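Local coordinates for protein DnaJ homolog subfamily C member 27-A (Xenopus laevis, PDB 6JMG) that binds GTP with magnesium as a Rab-family small GTPase joined to a DnaJ domain, and possibly acts in regulation of the MEK/ERK pathway, at residues V92-D97 against F129-N134. Sequence-based numbering, arbitrary orientation.
Sequences VILVYD and FAVCAN. With GTP (guanosine-5'-triphosphate), chain C.
The Tyr96 ring lies flat over Ala133, whose CA sits 3.9 Å from the ring centroid, while Val131 CG1 meets the ring's edge near Tyr96 CE1. With CG between the backbone N and the carbonyl carbon (chi1 64°), the ring swings across onto the neighbouring strand, where alanine is small enough to lie beneath it. At the other end of this face, Val92 and Phe129 run side by side, the flat Phe129 ring offering a face on which branched Val92 rests its CB. An alanine in place of Tyr96 would probably strip Ala133 of its aromatic cover and open a gap beside Val131. Five backbone hydrogen bonds, from Ala130 N to Val92 O (2.8 Å) through Asn134 N to Tyr96 O (2.8 Å), join the parallel strands. Packing between the strands is looser on the opposite face, also buried: Ile93 CG2 stays 4.1 Å from Cys132 SG, although Val95 CG1 reaches Asn134 CB at 3.7 Å. The side-chain amide of Asn134, able to donate and accept, lies beside the guanine, ND2 hydrogen-bonded to Val27 O and OD1 to Thr163 OG1. In this Ras-type P-loop fold, helix 107-117 covers the Tyr96 face, helices 29-38 and 171-187 the other, and strands 15-22 and 159-163 flank the pair.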
# COMPACT_ATOMS: atom_id res chain seq x y z
N VAL A 92 -5.05 2.95 5.77
CA VAL A 92 -6.20 2.91 4.86
C VAL A 92 -7.13 1.78 5.26
O VAL A 92 -6.70 0.64 5.44
CB VAL A 92 -5.75 2.68 3.40
CG1 VAL A 92 -6.97 2.34 2.54
CG2 VAL A 92 -5.00 3.89 2.87
N ILE A 93 -8.42 2.10 5.39
CA ILE A 93 -9.46 1.10 5.60
C ILE A 93 -10.12 0.88 4.25
O ILE A 93 -10.89 1.72 3.76
CB ILE A 93 -10.45 1.55 6.69
CG1 ILE A 93 -9.69 1.71 8.01
CG2 ILE A 93 -11.50 0.52 6.93
CD1 ILE A 93 -10.49 2.37 9.11
N LEU A 94 -9.81 -0.25 3.62
CA LEU A 94 -10.29 -0.58 2.29
C LEU A 94 -11.38 -1.64 2.40
O LEU A 94 -11.11 -2.76 2.83
CB LEU A 94 -9.13 -1.07 1.41
CG LEU A 94 -9.43 -1.16 -0.09
CD1 LEU A 94 -9.64 0.22 -0.66
CD2 LEU A 94 -8.31 -1.82 -0.83
N VAL A 95 -12.59 -1.29 1.98
CA VAL A 95 -13.77 -2.07 2.34
C VAL A 95 -14.50 -2.50 1.08
O VAL A 95 -14.59 -1.74 0.11
CB VAL A 95 -14.74 -1.28 3.26
CG1 VAL A 95 -15.80 -2.22 3.85
CG2 VAL A 95 -13.98 -0.53 4.38
N TYR A 96 -15.02 -3.74 1.11
CA TYR A 96 -16.00 -4.21 0.14
C TYR A 96 -17.07 -5.03 0.84
O TYR A 96 -16.98 -5.33 2.04
CB TYR A 96 -15.37 -5.04 -0.98
CG TYR A 96 -14.73 -6.32 -0.55
CD1 TYR A 96 -13.48 -6.33 0.06
CD2 TYR A 96 -15.36 -7.54 -0.79
CE1 TYR A 96 -12.87 -7.54 0.43
CE2 TYR A 96 -14.77 -8.74 -0.43
CZ TYR A 96 -13.53 -8.74 0.19
OH TYR A 96 -12.96 -9.95 0.55
N ASP A 97 -18.08 -5.39 0.06
CA ASP A 97 -19.25 -6.14 0.52
C ASP A 97 -19.19 -7.54 -0.08
O ASP A 97 -19.26 -7.69 -1.31
CB ASP A 97 -20.52 -5.38 0.12
CG ASP A 97 -21.82 -6.09 0.50
OD1 ASP A 97 -22.88 -5.44 0.36
OD2 ASP A 97 -21.81 -7.27 0.92
N PHE A 129 -2.64 -1.01 5.19
CA PHE A 129 -3.97 -1.25 4.63
C PHE A 129 -4.66 -2.33 5.45
O PHE A 129 -4.10 -3.41 5.65
CB PHE A 129 -3.90 -1.72 3.18
CG PHE A 129 -3.66 -0.63 2.18
CD1 PHE A 129 -2.39 -0.11 1.99
CD2 PHE A 129 -4.70 -0.16 1.39
CE1 PHE A 129 -2.17 0.88 1.05
CE2 PHE A 129 -4.49 0.83 0.45
CZ PHE A 129 -3.22 1.36 0.28
N ALA A 130 -5.89 -2.05 5.86
CA ALA A 130 -6.76 -3.09 6.38
C ALA A 130 -7.87 -3.27 5.36
O ALA A 130 -8.67 -2.35 5.12
CB ALA A 130 -7.30 -2.73 7.76
N VAL A 131 -7.89 -4.43 4.71
CA VAL A 131 -8.97 -4.81 3.82
C VAL A 131 -10.09 -5.40 4.66
O VAL A 131 -9.88 -6.36 5.41
CB VAL A 131 -8.50 -5.79 2.74
CG1 VAL A 131 -9.65 -6.13 1.82
CG2 VAL A 131 -7.35 -5.20 1.94
N CYS A 132 -11.28 -4.84 4.54
CA CYS A 132 -12.43 -5.33 5.27
C CYS A 132 -13.44 -5.93 4.30
O CYS A 132 -14.02 -5.21 3.47
CB CYS A 132 -13.07 -4.22 6.12
SG CYS A 132 -11.91 -3.51 7.31
N ALA A 133 -13.60 -7.24 4.39
CA ALA A 133 -14.64 -7.97 3.68
C ALA A 133 -15.86 -7.88 4.58
O ALA A 133 -16.00 -8.65 5.54
CB ALA A 133 -14.21 -9.41 3.42
N ASN A 134 -16.73 -6.92 4.29
CA ASN A 134 -17.74 -6.49 5.24
C ASN A 134 -19.09 -7.13 4.95
O ASN A 134 -19.34 -7.64 3.86
CB ASN A 134 -17.88 -4.98 5.22
CG ASN A 134 -18.56 -4.45 6.45
OD1 ASN A 134 -18.33 -4.95 7.57
ND2 ASN A 134 -19.42 -3.45 6.27
PG GTP C . -20.83 5.81 1.20
O1G GTP C . -20.44 6.78 2.29
O2G GTP C . -19.68 5.50 0.28
O3G GTP C . -21.97 6.40 0.39
O3B GTP C . -21.25 4.36 1.78
PB GTP C . -20.53 3.66 3.04
O1B GTP C . -19.38 2.80 2.60
O2B GTP C . -20.04 4.62 4.10
O3A GTP C . -21.67 2.67 3.59
PA GTP C . -22.40 2.88 5.01
O1A GTP C . -21.44 2.77 6.17
O2A GTP C . -23.11 4.20 5.06
O5' GTP C . -23.44 1.68 4.93
C5' GTP C . -24.29 1.57 3.81
C4' GTP C . -25.52 0.78 4.26
O4' GTP C . -25.10 -0.53 4.56
C3' GTP C . -26.17 1.29 5.51
O3' GTP C . -27.53 1.05 5.31
C2' GTP C . -25.72 0.39 6.63
O2' GTP C . -26.70 0.12 7.61
C1' GTP C . -25.46 -0.89 5.89
N9 GTP C . -24.37 -1.65 6.49
C8 GTP C . -23.10 -1.22 6.75
N7 GTP C . -22.39 -2.26 7.27
C5 GTP C . -23.20 -3.34 7.33
C6 GTP C . -22.99 -4.64 7.77
O6 GTP C . -21.90 -4.99 8.21
N1 GTP C . -24.02 -5.56 7.68
C2 GTP C . -25.25 -5.19 7.19
N2 GTP C . -26.22 -6.10 7.14
N3 GTP C . -25.46 -3.89 6.75
C4 GTP C . -24.45 -2.98 6.83